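Local atomic coordinates of thioredoxin-like protein (Klebsiella pneumoniae subsp. pneumoniae MGH 78578, PDB entry 3TY1), a protein that is of unknown function but probably binds carbohydrate, having the beta-supersandwich fold of the galactose mutarotase (aldose 1-epimerase) group. Residues A[47-52]-A[64-69]; A[79-84]-A[111-116]; A[4-9]-A[146-151]. One frame throughout, in Å; residues are numbered along the deposited sequence.

Contact 1: residues A[47-52]-A[64-69]; sequences GSKILT and SPTRGM
T66 OG1 takes the backbone N-H of K49 in a short, nearly straight bond, 2.7 Å from K49 N to T66 OG1. The bond lies where, in the six-stranded antiparallel sheet of the supersandwich fold, the connection from strand 60-64 to strand 70-76 comes up against the start of strand 49-55. In T66 the hydroxyl lies anti to the carbonyl carbon (chi1 -56°), which brings it up to the strand while CG2 turns toward S48, 4.0 Å from S48 OG. The S48 hydroxyl itself is bonded to V90 O.

One residue of strand thus has both its backbone polar groups held by side chains: the carbonyl of K49 receives S64 OG at 2.8 Å from K49 O, the donor lying almost on the extension of the C=O bond. S64 OG also takes a weak bond from R67 N, which ties the serine back into its own turn.

P65, which lies between S64 and T66 in sequence, packs its ring against the strand: P65 CD sits 3.5 Å from K49 O, and P65 CG meets L51 CB at 4.0 Å. The K49 side chain bends at chi3 (-79°) and crosses both T66 and P65 at about a right angle; its ammonium goes on to a salt bridge with D15, and a sulfate ion, probably from the crystallisation liquor, lies about 4 Å from the side chain. The aliphatic part still touches the threonine hydroxyl, with K49 CE 3.8 Å from T66 OG1.

Contact 2: residues A[79-84]-A[111-116]; sequences SRMGWD and NEMMVR
W83 and E112 make the direct hydrogen bond of this contact: the indole N-H reaches the backbone carbonyl, 2.8 Å from W83 NE1 to E112 O. The acceptor lies in the plane of the ring, whereas the donor stands well above the carbonyl plane, 56° out of it. A chi1 of 64° sets the indole between its own backbone N and carbonyl carbon and swings the pyrrole edge toward 111-113. E112 O also accepts from N213 of strand 204-214.

Water supplies the second kind of link: one molecule accepts from W83 N and lies 2.9 Å from N111 O.

The apolar part involves two selenomethionines. M113 CG packs on M81 CB at 3.8 Å and lies 3.4 Å from M81 O. M81 then leads away, leaving M81 SE 4.2 Å from M113 CE. M113 and M114 both face L71 in a classic beta bulge at the start of strand 114-119.

Within 79-84, R80 clasps the D84 carboxylate end-on through NH1 and NH2, its guanidinium face lying against the G82-W83 peptide. The two segments run roughly antiparallel here without pairing as strands. F110 packs on the W83 ring, and F170 of the second subunit meets it edge-to-face. The polar joint between the segments therefore rests on one indole N-H and one bridging water, and the polar side of the indole is held at its nitrogen.

Contact 3: residues A[4-9]-A[146-151]; sequences TWVLTN and LVEVEV
W5 and V149 form a hydrogen-bonded antiparallel pair, 2.7 Å from W5 N to V149 O and 2.9 Å from V149 N to W5 O. Farther along, V147 O accepts two amides, L7 N at 2.8 Å and T8 N at 3.2 Å: L7 and T8 both stand opposite V147 in a classic beta bulge, which shifts the register by one. V147 N returns a bond to T8 O, 3.0 Å away.

Side chains pack on both faces. On the one carrying W5, V147 and V149, the indole CZ3 comes within 3.9 Å of V151 CG2 and the ring edge points at V149 O. The bulge directs L7 across the neighbouring strand, where L7 CD2 rests 3.7 Å from V149 CG2. On the other face V6 lies alongside E148, and N9 alongside L146. L146 CG lies anti to the backbone N (chi1 178°), which carries L146 CD1 to within 3.7 Å of N9 CG.

In the next shell R162, from strand 159-169, makes salt bridges with both E148 and E150, while W19 meets the W5 ring. Strand 2-9 runs between strands 14-15 and 146-152 in the large antiparallel sheet, its L7 packing on L51 and Q37 of the six-stranded sheet.

Contact 1 stands between the other two. Its centre is 13 Å from that of contact 3, and the two meet where L51 CD1 touches L7 CD2 at 3.8 Å and M69 SE touches V147 CG2 at 4.0 Å, so that the six-stranded sheet packs on the ten-stranded one. Toward contact 2, 14 Å away between centres, the link is polar: a salt bridge of R67 NH2 with E112 OE2 at 2.9 Å, and probably a weak hydrogen bond between R116 NH1 and M69 O. Contacts 2 and 3 do not touch, their nearest atoms being about 11 Å apart. The segments of contacts 1 and 2 follow in series between the two strands joined in contact 3.

Contact 1: residues A[47-52]-A[64-69]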
ATOM      1  N   GLY A  47      -5.749 -12.210   0.415  1.00 30.06           N
ATOM      2  CA  GLY A  47      -4.718 -12.590  -0.553  1.00 31.27           C
ATOM      3  C   GLY A  47      -3.439 -13.153   0.047  1.00 28.60           C
ATOM      4  O   GLY A  47      -2.621 -13.638  -0.687  1.00 30.20           O
ATOM      5  N   SER A  48      -3.270 -13.102   1.373  1.00 26.32           N
ATOM      6  CA  SER A  48      -2.093 -13.638   2.026  1.00 27.24           C
ATOM      7  C   SER A  48      -2.054 -15.141   1.922  1.00 30.73           C
ATOM      8  O   SER A  48      -3.081 -15.782   2.040  1.00 28.93           O
ATOM      9  CB  SER A  48      -2.066 -13.287   3.507  1.00 24.76           C
ATOM     10  OG  SER A  48      -1.831 -11.894   3.688  1.00 26.02           O
ATOM     11  N   LYS A  49      -0.865 -15.706   1.696  1.00 27.97           N
ATOM     12  CA  LYS A  49      -0.732 -17.162   1.678  1.00 26.27           C
ATOM     13  C   LYS A  49      -0.029 -17.698   2.929  1.00 24.81           C
ATOM     14  O   LYS A  49       0.847 -17.028   3.501  1.00 24.60           O
ATOM     15  CB  LYS A  49       0.082 -17.563   0.493  1.00 26.09           C
ATOM     16  CG  LYS A  49      -0.506 -17.270  -0.874  1.00 32.24           C
ATOM     17  CD  LYS A  49       0.514 -17.571  -1.984  1.00 36.98           C
ATOM     18  CE  LYS A  49       1.569 -16.442  -2.148  1.00 38.05           C
ATOM     19  NZ  LYS A  49       2.630 -16.783  -3.130  1.00 34.56           N
ATOM     20  N   ILE A  50      -0.427 -18.896   3.337  1.00 25.13           N
ATOM     21  CA  ILE A  50       0.311 -19.694   4.308  1.00 25.30           C
ATOM     22  C   ILE A  50       0.675 -21.014   3.650  1.00 26.33           C
ATOM     23  O   ILE A  50      -0.032 -21.489   2.725  1.00 26.41           O
ATOM     24  CB  ILE A  50      -0.432 -19.949   5.655  1.00 25.79           C
ATOM     25  CG1 ILE A  50      -1.793 -20.580   5.462  1.00 28.60           C
ATOM     26  CG2 ILE A  50      -0.498 -18.630   6.460  1.00 24.30           C
ATOM     27  CD1 ILE A  50      -2.421 -21.054   6.776  1.00 29.40           C
ATOM     28  N   LEU A  51       1.793 -21.579   4.100  1.00 25.90           N
ATOM     29  CA  LEU A  51       2.267 -22.853   3.588  1.00 25.06           C
ATOM     30  C   LEU A  51       2.643 -23.664   4.817  1.00 25.94           C
ATOM     31  O   LEU A  51       3.458 -23.212   5.639  1.00 25.37           O
ATOM     32  CB  LEU A  51       3.431 -22.637   2.624  1.00 26.05           C
ATOM     33  CG  LEU A  51       4.182 -23.826   2.047  1.00 27.10           C
ATOM     34  CD1 LEU A  51       3.271 -24.737   1.284  1.00 25.11           C
ATOM     35  CD2 LEU A  51       5.344 -23.270   1.102  1.00 26.62           C
ATOM     36  N   THR A  52       2.041 -24.839   4.946  1.00 24.29           N
ATOM     37  CA  THR A  52       2.158 -25.643   6.134  1.00 26.17           C
ATOM     38  C   THR A  52       2.599 -27.071   5.849  1.00 26.95           C
ATOM     39  O   THR A  52       2.028 -27.746   4.983  1.00 27.68           O
ATOM     40  CB  THR A  52       0.780 -25.719   6.840  1.00 28.59           C
ATOM     41  OG1 THR A  52       0.258 -24.380   7.049  1.00 26.95           O
ATOM     42  CG2 THR A  52       0.935 -26.459   8.181  1.00 27.54           C
ATOM     43  N   SER A  64       4.658 -18.229   5.939  1.00 26.46           N
ATOM     44  CA  SER A  64       3.919 -17.377   5.028  1.00 25.51           C
ATOM     45  C   SER A  64       4.778 -16.869   3.873  1.00 23.17           C
ATOM     46  O   SER A  64       5.641 -16.019   4.083  1.00 25.20           O
ATOM     47  CB  SER A  64       3.299 -16.194   5.769  1.00 27.00           C
ATOM     48  OG  SER A  64       2.656 -15.390   4.804  1.00 25.37           O
ATOM     49  N   PRO A  65       4.527 -17.357   2.638  1.00 24.45           N
ATOM     50  CA  PRO A  65       5.236 -16.841   1.475  1.00 23.70           C
ATOM     51  C   PRO A  65       4.963 -15.373   1.165  1.00 26.16           C
ATOM     52  O   PRO A  65       5.788 -14.700   0.555  1.00 28.12           O
ATOM     53  CB  PRO A  65       4.705 -17.719   0.350  1.00 24.35           C
ATOM     54  CG  PRO A  65       4.363 -19.018   1.064  1.00 25.64           C
ATOM     55  CD  PRO A  65       3.751 -18.566   2.288  1.00 25.92           C
ATOM     56  N   THR A  66       3.789 -14.877   1.537  1.00 26.15           N
ATOM     57  CA  THR A  66       3.457 -13.479   1.358  1.00 24.39           C
ATOM     58  C   THR A  66       4.311 -12.582   2.248  1.00 26.13           C
ATOM     59  O   THR A  66       4.600 -11.439   1.882  1.00 26.97           O
ATOM     60  CB  THR A  66       1.975 -13.289   1.688  1.00 25.98           C
ATOM     61  OG1 THR A  66       1.241 -14.174   0.850  1.00 30.20           O
ATOM     62  CG2 THR A  66       1.502 -11.845   1.440  1.00 27.35           C
ATOM     63  N   ARG A  67       4.659 -13.094   3.445  1.00 25.90           N
ATOM     64  CA  ARG A  67       5.431 -12.357   4.448  1.00 25.95           C
ATOM     65  C   ARG A  67       6.860 -12.909   4.560  1.00 25.78           C
ATOM     66  O   ARG A  67       7.257 -13.435   5.596  1.00 26.86           O
ATOM     67  CB  ARG A  67       4.677 -12.403   5.788  1.00 25.20           C
ATOM     68  CG  ARG A  67       3.259 -11.726   5.721  1.00 23.96           C
ATOM     69  CD  ARG A  67       2.553 -11.675   7.061  1.00 24.89           C
ATOM     70  NE  ARG A  67       3.387 -10.973   8.031  1.00 22.91           N
ATOM     71  CZ  ARG A  67       3.642  -9.671   8.062  1.00 24.67           C
ATOM     72  NH1 ARG A  67       3.052  -8.814   7.202  1.00 26.98           N
ATOM     73  NH2 ARG A  67       4.521  -9.222   8.972  1.00 26.85           N
ATOM     74  N   GLY A  68       7.566 -12.899   3.419  1.00 25.07           N
ATOM     75  CA  GLY A  68       9.016 -13.193   3.320  1.00 27.27           C
ATOM     76  C   GLY A  68       9.460 -14.572   3.765  1.00 28.60           C
ATOM     77  O   GLY A  68      10.609 -14.762   4.096  1.00 28.85           O
HETATM   78  N   MSE A  69       8.530 -15.522   3.760  1.00 26.91           N
HETATM   79  CA  MSE A  69       8.769 -16.872   4.288  1.00 26.72           C
HETATM   80  C   MSE A  69       9.021 -16.894   5.799  1.00 24.93           C
HETATM   81  O   MSE A  69       9.598 -17.861   6.338  1.00 26.17           O
HETATM   82  CB  MSE A  69       9.879 -17.596   3.522  1.00 29.50           C
HETATM   83  CG  MSE A  69       9.812 -17.532   2.031  1.00 24.64           C
HETATM   84 SE   MSE A  69       8.426 -18.508   1.197  0.75 23.47          SE
HETATM   85  CE  MSE A  69       8.962 -20.380   1.557  1.00 25.73           C
TER

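Contact 2: residues A[79-84]-A[111-116]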
ATOM      1  N   SER A  79       3.782 -29.238  22.691  1.00 34.32           N
ATOM      2  CA  SER A  79       4.300 -27.894  22.924  1.00 33.43           C
ATOM      3  C   SER A  79       4.251 -27.112  21.610  1.00 32.50           C
ATOM      4  O   SER A  79       3.632 -27.545  20.615  1.00 30.21           O
ATOM      5  CB  SER A  79       5.731 -27.991  23.508  1.00 33.22           C
ATOM      6  OG  SER A  79       6.286 -26.725  23.875  1.00 30.82           O
ATOM      7  N   ARG A  80       4.889 -25.954  21.612  1.00 32.42           N
ATOM      8  CA  ARG A  80       4.958 -25.123  20.415  1.00 31.96           C
ATOM      9  C   ARG A  80       6.047 -24.111  20.520  1.00 31.36           C
ATOM     10  O   ARG A  80       6.463 -23.765  21.621  1.00 31.19           O
ATOM     11  CB  ARG A  80       3.656 -24.346  20.181  1.00 33.79           C
ATOM     12  CG  ARG A  80       3.409 -23.217  21.137  1.00 38.90           C
ATOM     13  CD  ARG A  80       2.353 -22.206  20.661  1.00 43.79           C
ATOM     14  NE  ARG A  80       2.349 -21.135  21.670  1.00 45.83           N
ATOM     15  CZ  ARG A  80       1.592 -20.033  21.656  1.00 46.75           C
ATOM     16  NH1 ARG A  80       0.763 -19.767  20.656  1.00 42.95           N
ATOM     17  NH2 ARG A  80       1.698 -19.173  22.660  1.00 43.88           N
HETATM   18  N   MSE A  81       6.473 -23.618  19.355  1.00 27.89           N
HETATM   19  CA  MSE A  81       7.314 -22.453  19.260  1.00 27.44           C
HETATM   20  C   MSE A  81       6.395 -21.388  18.669  1.00 27.13           C
HETATM   21  O   MSE A  81       5.878 -21.525  17.548  1.00 24.62           O
HETATM   22  CB  MSE A  81       8.520 -22.665  18.333  1.00 28.03           C
HETATM   23  CG  MSE A  81       9.438 -23.843  18.685  1.00 34.08           C
HETATM   24 SE   MSE A  81      10.952 -23.813  17.421  0.75 28.03          SE
HETATM   25  CE  MSE A  81      11.562 -25.527  17.945  1.00 38.11           C
ATOM     26  N   GLY A  82       6.173 -20.332  19.422  1.00 28.60           N
ATOM     27  CA  GLY A  82       5.328 -19.243  18.953  1.00 29.42           C
ATOM     28  C   GLY A  82       4.753 -18.507  20.118  1.00 28.02           C
ATOM     29  O   GLY A  82       5.028 -18.845  21.313  1.00 28.45           O
ATOM     30  N   TRP A  83       3.919 -17.531  19.785  1.00 28.43           N
ATOM     31  CA  TRP A  83       3.295 -16.661  20.791  1.00 29.50           C
ATOM     32  C   TRP A  83       1.999 -16.091  20.264  1.00 30.09           C
ATOM     33  O   TRP A  83       1.698 -16.219  19.085  1.00 28.29           O
ATOM     34  CB  TRP A  83       4.257 -15.535  21.183  1.00 26.82           C
ATOM     35  CG  TRP A  83       4.626 -14.555  20.047  1.00 24.05           C
ATOM     36  CD1 TRP A  83       5.338 -14.820  18.934  1.00 28.26           C
ATOM     37  CD2 TRP A  83       4.326 -13.142  20.012  1.00 27.57           C
ATOM     38  NE1 TRP A  83       5.471 -13.677  18.171  1.00 25.61           N
ATOM     39  CE2 TRP A  83       4.853 -12.634  18.816  1.00 29.70           C
ATOM     40  CE3 TRP A  83       3.632 -12.271  20.884  1.00 29.68           C
ATOM     41  CZ2 TRP A  83       4.722 -11.267  18.441  1.00 28.58           C
ATOM     42  CZ3 TRP A  83       3.488 -10.933  20.527  1.00 28.02           C
ATOM     43  CH2 TRP A  83       4.045 -10.434  19.315  1.00 27.97           C
ATOM     44  N   ASP A  84       1.231 -15.486  21.163  1.00 32.94           N
ATOM     45  CA  ASP A  84      -0.078 -14.945  20.846  1.00 33.93           C
ATOM     46  C   ASP A  84      -0.015 -13.434  20.866  1.00 34.82           C
ATOM     47  O   ASP A  84       0.046 -12.819  21.921  1.00 36.79           O
ATOM     48  CB  ASP A  84      -1.092 -15.459  21.859  1.00 34.96           C
ATOM     49  CG  ASP A  84      -1.076 -16.970  21.943  1.00 40.54           C
ATOM     50  OD1 ASP A  84      -1.206 -17.605  20.881  1.00 40.33           O
ATOM     51  OD2 ASP A  84      -0.865 -17.504  23.048  1.00 41.01           O
ATOM     52  N   ASN A 111       3.318 -11.015  14.427  1.00 27.11           N
ATOM     53  CA  ASN A 111       2.823 -12.129  15.219  1.00 24.03           C
ATOM     54  C   ASN A 111       3.590 -13.459  15.058  1.00 24.82           C
ATOM     55  O   ASN A 111       3.192 -14.478  15.608  1.00 25.36           O
ATOM     56  CB  ASN A 111       1.350 -12.325  14.918  1.00 24.56           C
ATOM     57  CG  ASN A 111       1.097 -12.688  13.465  1.00 26.92           C
ATOM     58  OD1 ASN A 111       2.020 -13.137  12.729  1.00 25.66           O
ATOM     59  ND2 ASN A 111      -0.170 -12.577  13.063  1.00 26.42           N
ATOM     60  N   GLU A 112       4.737 -13.403  14.402  1.00 22.87           N
ATOM     61  CA  GLU A 112       5.424 -14.597  13.963  1.00 23.56           C
ATOM     62  C   GLU A 112       6.403 -15.170  14.994  1.00 24.20           C
ATOM     63  O   GLU A 112       6.907 -14.478  15.859  1.00 27.14           O
ATOM     64  CB  GLU A 112       6.178 -14.286  12.658  1.00 24.14           C
ATOM     65  CG  GLU A 112       5.326 -13.758  11.525  1.00 27.25           C
ATOM     66  CD  GLU A 112       5.311 -12.227  11.366  1.00 30.19           C
ATOM     67  OE1 GLU A 112       5.390 -11.486  12.368  1.00 29.85           O
ATOM     68  OE2 GLU A 112       5.217 -11.768  10.219  1.00 30.65           O
HETATM   69  N   MSE A 113       6.644 -16.460  14.838  1.00 25.26           N
HETATM   70  CA  MSE A 113       7.622 -17.216  15.565  1.00 27.15           C
HETATM   71  C   MSE A 113       9.038 -16.877  15.062  1.00 27.59           C
HETATM   72  O   MSE A 113       9.973 -16.862  15.861  1.00 27.98           O
HETATM   73  CB  MSE A 113       7.319 -18.708  15.429  1.00 27.05           C
HETATM   74  CG  MSE A 113       8.265 -19.611  16.161  1.00 29.64           C
HETATM   75 SE   MSE A 113       9.758 -20.287  15.073  0.75 27.01          SE
HETATM   76  CE  MSE A 113      11.082 -19.821  16.203  1.00 25.61           C
HETATM   77  N   MSE A 114       9.214 -16.639  13.760  1.00 28.23           N
HETATM   78  CA  MSE A 114      10.554 -16.243  13.239  1.00 26.92           C
HETATM   79  C   MSE A 114      10.403 -15.232  12.087  1.00 28.48           C
HETATM   80  O   MSE A 114       9.830 -15.559  11.064  1.00 28.24           O
HETATM   81  CB  MSE A 114      11.391 -17.484  12.822  1.00 23.65           C
HETATM   82  CG  MSE A 114      12.924 -17.323  12.859  1.00 31.96           C
HETATM   83 SE   MSE A 114      13.549 -16.069  11.529  0.75 29.49          SE
HETATM   84  CE  MSE A 114      13.119 -17.110   9.936  1.00 31.32           C
ATOM     85  N   VAL A 115      10.888 -14.008  12.304  1.00 29.57           N
ATOM     86  CA  VAL A 115      10.916 -12.959  11.302  1.00 30.84           C
ATOM     87  C   VAL A 115      12.350 -12.660  10.882  1.00 32.37           C
ATOM     88  O   VAL A 115      13.183 -12.422  11.739  1.00 30.60           O
ATOM     89  CB  VAL A 115      10.362 -11.623  11.837  1.00 34.03           C
ATOM     90  CG1 VAL A 115      10.380 -10.577  10.681  1.00 28.73           C
ATOM     91  CG2 VAL A 115       8.986 -11.809  12.388  1.00 36.56           C
ATOM     92  N   ARG A 116      12.645 -12.680   9.577  1.00 28.36           N
ATOM     93  CA  ARG A 116      13.963 -12.233   9.110  1.00 30.79           C
ATOM     94  C   ARG A 116      13.903 -10.711   9.116  1.00 32.13           C
ATOM     95  O   ARG A 116      13.163 -10.130   8.340  1.00 31.88           O
ATOM     96  CB  ARG A 116      14.254 -12.782   7.721  1.00 29.64           C
ATOM     97  CG  ARG A 116      14.508 -14.297   7.738  1.00 29.86           C
ATOM     98  CD  ARG A 116      14.599 -14.916   6.325  1.00 31.11           C
ATOM     99  NE  ARG A 116      14.787 -16.377   6.351  1.00 32.53           N
ATOM    100  CZ  ARG A 116      13.789 -17.271   6.436  1.00 30.94           C
ATOM    101  NH1 ARG A 116      12.555 -16.870   6.569  1.00 30.48           N
ATOM    102  NH2 ARG A 116      14.041 -18.591   6.414  1.00 29.01           N
TER
HETATM  103  O   HOH W   1       3.750 -17.069  16.690  1.00 27.58           O
HETATM  104  O   HOH W   2       0.990 -14.731  17.219  1.00 38.35           O

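Contact 3: residues A[4-9]-A[146-151]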
ATOM      1  N   THR A   4      10.380 -31.971  -6.974  1.00 38.93           N
ATOM      2  CA  THR A   4      10.184 -30.565  -6.682  1.00 37.54           C
ATOM      3  C   THR A   4       8.873 -30.079  -7.295  1.00 38.29           C
ATOM      4  O   THR A   4       8.616 -30.350  -8.458  1.00 40.29           O
ATOM      5  CB  THR A   4      11.378 -29.736  -7.222  1.00 40.28           C
ATOM      6  OG1 THR A   4      12.586 -30.169  -6.563  1.00 40.46           O
ATOM      7  CG2 THR A   4      11.189 -28.232  -6.947  1.00 37.97           C
ATOM      8  N   TRP A   5       8.059 -29.364  -6.508  1.00 34.18           N
ATOM      9  CA  TRP A   5       6.888 -28.638  -7.027  1.00 33.86           C
ATOM     10  C   TRP A   5       7.161 -27.142  -6.965  1.00 33.50           C
ATOM     11  O   TRP A   5       7.615 -26.633  -5.942  1.00 32.33           O
ATOM     12  CB  TRP A   5       5.640 -28.940  -6.201  1.00 36.53           C
ATOM     13  CG  TRP A   5       5.177 -30.339  -6.282  1.00 37.07           C
ATOM     14  CD1 TRP A   5       4.186 -30.811  -7.081  1.00 41.79           C
ATOM     15  CD2 TRP A   5       5.669 -31.464  -5.542  1.00 31.98           C
ATOM     16  NE1 TRP A   5       4.016 -32.151  -6.891  1.00 44.03           N
ATOM     17  CE2 TRP A   5       4.905 -32.586  -5.944  1.00 38.06           C
ATOM     18  CE3 TRP A   5       6.661 -31.636  -4.575  1.00 32.81           C
ATOM     19  CZ2 TRP A   5       5.124 -33.863  -5.429  1.00 41.12           C
ATOM     20  CZ3 TRP A   5       6.872 -32.877  -4.064  1.00 38.56           C
ATOM     21  CH2 TRP A   5       6.107 -33.993  -4.493  1.00 39.71           C
ATOM     22  N   VAL A   6       6.847 -26.422  -8.042  1.00 31.58           N
ATOM     23  CA  VAL A   6       7.086 -24.988  -8.114  1.00 31.55           C
ATOM     24  C   VAL A   6       5.738 -24.339  -7.847  1.00 33.67           C
ATOM     25  O   VAL A   6       4.835 -24.387  -8.664  1.00 35.35           O
ATOM     26  CB  VAL A   6       7.668 -24.520  -9.490  1.00 32.74           C
ATOM     27  CG1 VAL A   6       7.805 -22.971  -9.488  1.00 35.75           C
ATOM     28  CG2 VAL A   6       9.025 -25.209  -9.792  1.00 33.49           C
ATOM     29  N   LEU A   7       5.590 -23.761  -6.674  1.00 29.19           N
ATOM     30  CA  LEU A   7       4.314 -23.184  -6.260  1.00 31.66           C
ATOM     31  C   LEU A   7       4.138 -21.769  -6.784  1.00 32.61           C
ATOM     32  O   LEU A   7       3.005 -21.326  -6.955  1.00 32.62           O
ATOM     33  CB  LEU A   7       4.217 -23.140  -4.727  1.00 29.85           C
ATOM     34  CG  LEU A   7       3.756 -24.371  -3.965  1.00 34.91           C
ATOM     35  CD1 LEU A   7       4.363 -25.606  -4.455  1.00 32.21           C
ATOM     36  CD2 LEU A   7       3.924 -24.174  -2.445  1.00 29.83           C
ATOM     37  N   THR A   8       5.250 -21.043  -6.909  1.00 32.73           N
ATOM     38  CA  THR A   8       5.262 -19.638  -7.303  1.00 31.84           C
ATOM     39  C   THR A   8       6.509 -19.374  -8.115  1.00 34.67           C
ATOM     40  O   THR A   8       7.602 -19.810  -7.769  1.00 31.78           O
ATOM     41  CB  THR A   8       5.247 -18.696  -6.098  1.00 32.15           C
ATOM     42  OG1 THR A   8       4.125 -19.009  -5.251  1.00 33.99           O
ATOM     43  CG2 THR A   8       5.171 -17.262  -6.511  1.00 29.52           C
ATOM     44  N   ASN A   9       6.330 -18.699  -9.233  1.00 34.69           N
ATOM     45  CA  ASN A   9       7.473 -18.317 -10.075  1.00 35.78           C
ATOM     46  C   ASN A   9       7.131 -17.048 -10.851  1.00 34.77           C
ATOM     47  O   ASN A   9       6.535 -17.088 -11.916  1.00 36.44           O
ATOM     48  CB  ASN A   9       7.925 -19.459 -10.979  1.00 34.94           C
ATOM     49  CG  ASN A   9       9.245 -19.136 -11.707  1.00 42.32           C
ATOM     50  OD1 ASN A   9       9.672 -17.996 -11.747  1.00 42.01           O
ATOM     51  ND2 ASN A   9       9.880 -20.140 -12.244  1.00 44.60           N
ATOM     52  N   LEU A 146       9.766 -16.644  -5.806  1.00 29.96           N
ATOM     53  CA  LEU A 146       9.913 -18.049  -6.239  1.00 33.79           C
ATOM     54  C   LEU A 146       9.709 -18.888  -4.992  1.00 32.39           C
ATOM     55  O   LEU A 146      10.349 -18.627  -3.992  1.00 30.84           O
ATOM     56  CB  LEU A 146      11.313 -18.329  -6.809  1.00 34.83           C
ATOM     57  CG  LEU A 146      11.646 -19.767  -7.275  1.00 38.40           C
ATOM     58  CD1 LEU A 146      10.952 -20.175  -8.565  1.00 41.04           C
ATOM     59  CD2 LEU A 146      13.186 -19.979  -7.460  1.00 42.02           C
ATOM     60  N   VAL A 147       8.806 -19.858  -5.056  1.00 29.01           N
ATOM     61  CA  VAL A 147       8.542 -20.755  -3.952  1.00 29.04           C
ATOM     62  C   VAL A 147       8.520 -22.173  -4.519  1.00 31.41           C
ATOM     63  O   VAL A 147       7.766 -22.440  -5.478  1.00 31.73           O
ATOM     64  CB  VAL A 147       7.226 -20.432  -3.229  1.00 31.22           C
ATOM     65  CG1 VAL A 147       6.961 -21.430  -2.129  1.00 27.77           C
ATOM     66  CG2 VAL A 147       7.227 -19.011  -2.638  1.00 29.31           C
ATOM     67  N   GLU A 148       9.362 -23.051  -3.946  1.00 28.44           N
ATOM     68  CA  GLU A 148       9.455 -24.473  -4.321  1.00 28.96           C
ATOM     69  C   GLU A 148       9.383 -25.356  -3.095  1.00 30.25           C
ATOM     70  O   GLU A 148       9.926 -25.003  -2.039  1.00 28.96           O
ATOM     71  CB  GLU A 148      10.782 -24.797  -5.009  1.00 30.94           C
ATOM     72  CG  GLU A 148      10.973 -24.074  -6.320  1.00 40.83           C
ATOM     73  CD  GLU A 148      12.350 -24.310  -6.988  1.00 45.12           C
ATOM     74  OE1 GLU A 148      13.308 -24.740  -6.323  1.00 47.28           O
ATOM     75  OE2 GLU A 148      12.461 -24.041  -8.200  1.00 50.86           O
ATOM     76  N   VAL A 149       8.730 -26.502  -3.267  1.00 30.40           N
ATOM     77  CA  VAL A 149       8.630 -27.535  -2.254  1.00 29.97           C
ATOM     78  C   VAL A 149       9.303 -28.791  -2.827  1.00 29.71           C
ATOM     79  O   VAL A 149       8.999 -29.223  -3.948  1.00 30.64           O
ATOM     80  CB  VAL A 149       7.152 -27.844  -1.906  1.00 31.20           C
ATOM     81  CG1 VAL A 149       7.068 -29.069  -0.985  1.00 28.92           C
ATOM     82  CG2 VAL A 149       6.496 -26.621  -1.289  1.00 27.80           C
ATOM     83  N   GLU A 150      10.175 -29.395  -2.040  1.00 28.06           N
ATOM     84  CA  GLU A 150      10.927 -30.579  -2.474  1.00 30.83           C
ATOM     85  C   GLU A 150      10.736 -31.672  -1.429  1.00 30.37           C
ATOM     86  O   GLU A 150      10.771 -31.397  -0.224  1.00 31.78           O
ATOM     87  CB  GLU A 150      12.407 -30.218  -2.633  1.00 34.62           C
ATOM     88  CG  GLU A 150      13.387 -31.375  -2.900  1.00 40.17           C
ATOM     89  CD  GLU A 150      14.864 -30.956  -2.732  1.00 48.73           C
ATOM     90  OE1 GLU A 150      15.255 -29.891  -3.264  1.00 48.76           O
ATOM     91  OE2 GLU A 150      15.616 -31.685  -2.034  1.00 54.13           O
ATOM     92  N   VAL A 151      10.544 -32.897  -1.893  1.00 30.07           N
ATOM     93  CA  VAL A 151      10.429 -34.067  -1.013  1.00 29.64           C
ATOM     94  C   VAL A 151      11.334 -35.147  -1.577  1.00 32.72           C
ATOM     95  O   VAL A 151      11.235 -35.492  -2.757  1.00 35.12           O
ATOM     96  CB  VAL A 151       8.982 -34.575  -0.901  1.00 29.25           C
ATOM     97  CG1 VAL A 151       8.905 -35.803   0.087  1.00 33.25           C
ATOM     98  CG2 VAL A 151       8.061 -33.427  -0.412  1.00 25.62           C
TER